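Local structure of geranyltranstransferase (Staphylococcus aureus, 1RTR) at residues T53-N58 and T278-E283; K200-S205 and V266-Q271. The protein probably joins isopentenyl diphosphate to allylic diphosphates to build farnesyl diphosphate, a precursor in isoprenoid biosynthesis. All coordinates share one frame; numbering follows the deposited sequence.

Contacts 1 and 2 lie on the same side of the chain's centre, about 12 Å apart between their own centres, in an all-helical fold of the isoprenoid synthase type. Helix 279-289 is the next helix after 245-270, and both segments of contact 2 fall between those of contact 1 in the chain. Leucines join the two: L281 CB meets L269 CD2 at 3.7 Å, and L57 CD2 meets L203 CD1 at 4.0 Å. The centres of contacts 1 and 2 lie about 17 and 19 Å from the chain's centre, and none of their segments includes the aspartate-rich motifs that bind substrate in this family, consistent with structural packing rather than catalysis.

Contact 1. Residues T53-N58 and T278-E283; sequences TLDSLN and TKHLLE
A Schellman motif closes helix 45-56 here, with N58 at the C-prime position, and the first turn of helix 279-289 packs beside that closing turn. L281 touches S56 and T53, while H280 reaches D55. CD1 of L281 lies 3.7 Å from S56 OG and 3.7 Å from T53 OG1; its other methyl, CD2, comes within 3.8 Å of S56 OG, so both leucine branches close on the serine. The side chains of T53 and L281 cross at about a right angle. Small residues suit this face of the helix because the backbones come close, 5.6 Å between the CA atoms of S56 and T278. Each hydroxyl is turned back on its own helix: the S56 torsion (chi1 -47°) sets OG beside the backbone N, from where it bonds to L52 O, and T53 OG1 bonds likewise to L49 O. With their polar needs met, the two side chains can face aliphatic carbon.

At the other end of the contact, D55 CG is anti to the backbone N (chi1 -168°), extending the carboxylate to the imidazole edge of H280. OD1 lies near the ring plane, 3.5 Å from H280 CD2, with carboxylate and ring planes 47° apart. Across one ring face runs the chain of K279, whose CE stands 3.4 Å above the centre. T2, the first modelled residue, links the pair: its N bonds to D55 OD1 and its O to H280 NE2.

Aspartate and histidine are thus suited to hold the two ends of one backbone residue, fastening the start of the modelled chain where two distant helices meet. The bond to a carbonyl oxygen implies a proton on NE2, and the nearby carboxylate would probably favour the protonated, positively charged ring.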
loop_
_atom_site.group_PDB
_atom_site.type_symbol
_atom_site.label_atom_id
_atom_site.label_comp_id
_atom_site.label_asym_id
_atom_site.label_seq_id
_atom_site.Cartn_x
_atom_site.Cartn_y
_atom_site.Cartn_z
ATOM N N THR A 53 -14.488 19.131 5.045
ATOM C CA THR A 53 -13.500 20.121 4.602
ATOM C C THR A 53 -13.771 20.643 3.180
ATOM O O THR A 53 -13.654 21.850 2.921
ATOM C CB THR A 53 -12.050 19.554 4.709
ATOM O OG1 THR A 53 -11.775 19.164 6.058
ATOM C CG2 THR A 53 -11.016 20.628 4.421
ATOM N N LEU A 54 -14.108 19.743 2.260
ATOM C CA LEU A 54 -14.490 20.151 0.900
ATOM C C LEU A 54 -15.720 21.071 0.898
ATOM O O LEU A 54 -15.774 22.057 0.152
ATOM C CB LEU A 54 -14.794 18.932 0.031
ATOM C CG LEU A 54 -13.637 18.142 -0.560
ATOM C CD1 LEU A 54 -14.179 16.878 -1.214
ATOM C CD2 LEU A 54 -12.812 18.997 -1.552
ATOM N N ASP A 55 -16.707 20.735 1.730
ATOM C CA ASP A 55 -17.917 21.540 1.831
ATOM C C ASP A 55 -17.639 22.955 2.355
ATOM O O ASP A 55 -18.186 23.922 1.827
ATOM C CB ASP A 55 -18.977 20.840 2.686
ATOM C CG ASP A 55 -20.334 21.502 2.562
ATOM O OD1 ASP A 55 -20.806 22.112 3.550
ATOM O OD2 ASP A 55 -20.989 21.492 1.496
ATOM N N SER A 56 -16.776 23.066 3.372
ATOM C CA SER A 56 -16.327 24.360 3.886
ATOM C C SER A 56 -15.638 25.162 2.818
ATOM O O SER A 56 -15.628 26.395 2.864
ATOM C CB SER A 56 -15.331 24.188 5.031
ATOM O OG SER A 56 -15.777 23.236 5.968
ATOM N N LEU A 57 -15.015 24.467 1.877
ATOM C CA LEU A 57 -14.259 25.138 0.832
ATOM C C LEU A 57 -15.087 25.367 -0.443
ATOM O O LEU A 57 -14.526 25.589 -1.523
ATOM C CB LEU A 57 -12.980 24.355 0.543
ATOM C CG LEU A 57 -11.633 24.663 1.230
ATOM C CD1 LEU A 57 -11.713 25.525 2.509
ATOM C CD2 LEU A 57 -10.893 23.342 1.484
ATOM N N ASN A 58 -16.418 25.317 -0.315
ATOM C CA ASN A 58 -17.333 25.650 -1.414
ATOM C C ASN A 58 -17.272 24.666 -2.592
ATOM O O ASN A 58 -17.555 25.026 -3.737
ATOM C CB ASN A 58 -17.089 27.086 -1.917
ATOM C CG ASN A 58 -17.280 28.135 -0.831
ATOM O OD1 ASN A 58 -18.035 27.939 0.126
ATOM N ND2 ASN A 58 -16.583 29.257 -0.976
ATOM N N THR A 278 -16.558 28.079 8.014
ATOM C CA THR A 278 -15.876 27.023 8.755
ATOM C C THR A 278 -16.714 26.387 9.855
ATOM O O THR A 278 -16.203 25.589 10.640
ATOM C CB THR A 278 -14.577 27.563 9.361
ATOM O OG1 THR A 278 -14.892 28.598 10.302
ATOM C CG2 THR A 278 -13.728 28.279 8.299
ATOM N N LYS A 279 -18.001 26.713 9.912
ATOM C CA LYS A 279 -18.859 26.188 10.973
ATOM C C LYS A 279 -18.668 24.679 11.180
ATOM O O LYS A 279 -18.684 24.201 12.319
ATOM C CB LYS A 279 -20.331 26.616 10.753
ATOM C CG LYS A 279 -21.432 25.536 10.892
ATOM C CD LYS A 279 -22.396 25.558 9.675
ATOM C CE LYS A 279 -21.903 24.670 8.498
ATOM N NZ LYS A 279 -21.749 25.401 7.185
ATOM N N HIS A 280 -18.436 23.943 10.090
ATOM C CA HIS A 280 -18.263 22.485 10.148
ATOM C C HIS A 280 -16.960 22.057 10.824
ATOM O O HIS A 280 -16.952 21.184 11.703
ATOM C CB HIS A 280 -18.319 21.887 8.739
ATOM C CG HIS A 280 -19.709 21.672 8.224
ATOM N ND1 HIS A 280 -20.761 21.317 9.044
ATOM C CD2 HIS A 280 -20.219 21.768 6.974
ATOM C CE1 HIS A 280 -21.861 21.207 8.319
ATOM N NE2 HIS A 280 -21.558 21.477 7.061
ATOM N N LEU A 281 -15.864 22.665 10.378
ATOM C CA LEU A 281 -14.550 22.431 10.949
ATOM C C LEU A 281 -14.580 22.765 12.447
ATOM O O LEU A 281 -14.217 21.931 13.288
ATOM C CB LEU A 281 -13.500 23.267 10.206
ATOM C CG LEU A 281 -12.783 22.719 8.959
ATOM C CD1 LEU A 281 -13.468 21.515 8.316
ATOM C CD2 LEU A 281 -12.594 23.819 7.942
ATOM N N LEU A 282 -15.066 23.968 12.764
ATOM C CA LEU A 282 -15.233 24.437 14.137
ATOM C C LEU A 282 -16.081 23.478 14.950
ATOM O O LEU A 282 -15.807 23.257 16.127
ATOM C CB LEU A 282 -15.838 25.847 14.151
ATOM C CG LEU A 282 -15.781 26.765 15.385
ATOM C CD1 LEU A 282 -17.108 26.735 16.156
ATOM C CD2 LEU A 282 -14.605 26.461 16.329
ATOM N N GLU A 283 -17.095 22.894 14.322
ATOM C CA GLU A 283 -17.935 21.908 15.000
ATOM C C GLU A 283 -17.173 20.623 15.338
ATOM O O GLU A 283 -17.423 20.015 16.379
ATOM C CB GLU A 283 -19.170 21.586 14.163
ATOM C CG GLU A 283 -20.500 21.687 14.902
ATOM C CD GLU A 283 -21.653 22.008 13.961
ATOM O OE1 GLU A 283 -22.326 23.054 14.160
ATOM O OE2 GLU A 283 -21.878 21.215 13.009
#

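Contact 2. Residues K200-S205 and V266-Q271; sequences KEHLES and VDELTQ
S205 OG stands 3.6 Å from E268 OE1 and has two weak acceptors in its own helix, E201 O and E201 OE2, each at 3.4 Å; its one proton can serve only one at a time. Around it, helices 197-227 and 245-270 pack antiparallel within the all-helical bundle, their local axes 8.7 Å apart at 166°. A small serine suits so close an approach: its CB lies 3.6 Å from E268 CG, against the aliphatic part of the glutamate. The bend at chi2 of E268 (-60°) turns the carboxylate in among S205, E201 and H202. There E201 OE2 comes to 3.7 Å from E268 OE1, the two carboxylate planes 72° apart; these like charges should disfavour each other, and a protonated H202 could ease the strain.

H202 is flat enough to slip between the partners at the surface. Q271 CB lies 3.5 Å from H202 CD2, while ND1 makes a weak bond to T198 O. E201 CD rests over one face, offset toward the rim, and the backbone Q271 O stands 3.8 Å above the opposite face of the H202 ring, likewise offset.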
loop_
_atom_site.group_PDB
_atom_site.type_symbol
_atom_site.label_atom_id
_atom_site.label_comp_id
_atom_site.label_asym_id
_atom_site.label_seq_id
_atom_site.Cartn_x
_atom_site.Cartn_y
_atom_site.Cartn_z
ATOM N N LYS A 200 -4.293 27.071 2.540
ATOM C CA LYS A 200 -3.667 25.773 2.781
ATOM C C LYS A 200 -2.853 25.753 4.078
ATOM O O LYS A 200 -2.974 24.822 4.880
ATOM C CB LYS A 200 -2.799 25.356 1.595
ATOM C CG LYS A 200 -3.563 24.703 0.461
ATOM C CD LYS A 200 -2.628 24.375 -0.694
ATOM C CE LYS A 200 -3.401 23.957 -1.931
ATOM N NZ LYS A 200 -2.485 23.612 -3.057
ATOM N N GLU A 201 -2.051 26.795 4.292
ATOM C CA GLU A 201 -1.269 26.936 5.523
ATOM C C GLU A 201 -2.124 26.870 6.770
ATOM O O GLU A 201 -1.757 26.210 7.735
ATOM C CB GLU A 201 -0.486 28.248 5.536
ATOM C CG GLU A 201 0.207 28.531 6.873
ATOM C CD GLU A 201 -0.651 29.298 7.884
ATOM O OE1 GLU A 201 -1.226 30.354 7.508
ATOM O OE2 GLU A 201 -0.743 28.847 9.064
ATOM N N HIS A 202 -3.242 27.578 6.774
ATOM C CA HIS A 202 -4.092 27.608 7.954
ATOM C C HIS A 202 -4.796 26.291 8.155
ATOM O O HIS A 202 -5.042 25.872 9.292
ATOM C CB HIS A 202 -5.118 28.747 7.868
ATOM C CG HIS A 202 -4.502 30.111 7.859
ATOM N ND1 HIS A 202 -4.424 30.885 6.720
ATOM C CD2 HIS A 202 -3.926 30.837 8.847
ATOM C CE1 HIS A 202 -3.831 32.032 7.007
ATOM N NE2 HIS A 202 -3.515 32.025 8.290
ATOM N N LEU A 203 -5.129 25.624 7.056
ATOM C CA LEU A 203 -5.835 24.350 7.157
ATOM C C LEU A 203 -4.896 23.294 7.698
ATOM O O LEU A 203 -5.296 22.436 8.488
ATOM C CB LEU A 203 -6.421 23.949 5.804
ATOM C CG LEU A 203 -7.702 24.703 5.425
ATOM C CD1 LEU A 203 -7.943 24.636 3.925
ATOM C CD2 LEU A 203 -8.899 24.160 6.211
ATOM N N GLU A 204 -3.634 23.401 7.287
ATOM C CA GLU A 204 -2.552 22.565 7.802
ATOM C C GLU A 204 -2.390 22.634 9.322
ATOM O O GLU A 204 -2.582 21.614 9.999
ATOM C CB GLU A 204 -1.236 22.909 7.113
ATOM C CG GLU A 204 -0.802 21.901 6.078
ATOM C CD GLU A 204 0.484 21.193 6.454
ATOM O OE1 GLU A 204 0.486 20.521 7.530
ATOM O OE2 GLU A 204 1.481 21.314 5.668
ATOM N N SER A 205 -2.057 23.814 9.860
ATOM C CA SER A 205 -1.984 23.969 11.320
ATOM C C SER A 205 -3.260 23.514 11.971
ATOM O O SER A 205 -3.228 22.799 12.982
ATOM C CB SER A 205 -1.709 25.405 11.765
ATOM O OG SER A 205 -0.720 26.006 10.972
ATOM N N VAL A 266 -9.059 26.437 16.788
ATOM C CA VAL A 266 -10.064 27.510 16.700
ATOM C C VAL A 266 -9.449 28.816 16.193
ATOM O O VAL A 266 -10.041 29.504 15.367
ATOM C CB VAL A 266 -10.783 27.734 18.068
ATOM C CG1 VAL A 266 -11.696 28.967 18.051
ATOM C CG2 VAL A 266 -11.586 26.519 18.455
ATOM N N ASP A 267 -8.254 29.140 16.675
ATOM C CA ASP A 267 -7.527 30.317 16.214
ATOM C C ASP A 267 -7.367 30.229 14.713
ATOM O O ASP A 267 -7.757 31.134 13.998
ATOM C CB ASP A 267 -6.156 30.408 16.896
ATOM C CG ASP A 267 -5.566 31.807 16.860
ATOM O OD1 ASP A 267 -4.393 31.979 17.260
ATOM O OD2 ASP A 267 -6.201 32.798 16.458
ATOM N N GLU A 268 -6.833 29.102 14.243
ATOM C CA GLU A 268 -6.478 28.909 12.828
ATOM C C GLU A 268 -7.654 29.052 11.852
ATOM O O GLU A 268 -7.515 29.636 10.776
ATOM C CB GLU A 268 -5.762 27.566 12.634
ATOM C CG GLU A 268 -4.275 27.607 12.962
ATOM C CD GLU A 268 -3.492 28.599 12.110
ATOM O OE1 GLU A 268 -2.292 28.848 12.416
ATOM O OE2 GLU A 268 -4.074 29.129 11.128
ATOM N N LEU A 269 -8.806 28.527 12.253
ATOM C CA LEU A 269 -10.044 28.726 11.517
ATOM C C LEU A 269 -10.411 30.200 11.342
ATOM O O LEU A 269 -10.773 30.605 10.231
ATOM C CB LEU A 269 -11.188 27.944 12.164
ATOM C CG LEU A 269 -11.038 26.420 12.117
ATOM C CD1 LEU A 269 -12.199 25.748 12.812
ATOM C CD2 LEU A 269 -10.883 25.892 10.687
ATOM N N THR A 270 -10.294 31.010 12.403
ATOM C CA THR A 270 -10.615 32.447 12.303
ATOM C C THR A 270 -9.690 33.212 11.358
ATOM O O THR A 270 -9.969 34.359 11.004
ATOM C CB THR A 270 -10.663 33.175 13.692
ATOM O OG1 THR A 270 -9.330 33.463 14.141
ATOM C CG2 THR A 270 -11.272 32.301 14.798
ATOM N N GLN A 271 -8.591 32.594 10.946
ATOM C CA GLN A 271 -7.697 33.240 9.987
ATOM C C GLN A 271 -7.981 32.847 8.537
ATOM O O GLN A 271 -7.373 33.395 7.608
ATOM C CB GLN A 271 -6.229 32.991 10.359
ATOM C CG GLN A 271 -5.568 34.138 11.128
ATOM C CD GLN A 271 -6.460 34.710 12.229
ATOM O OE1 GLN A 271 -6.747 34.030 13.220
ATOM N NE2 GLN A 271 -6.910 35.954 12.049
#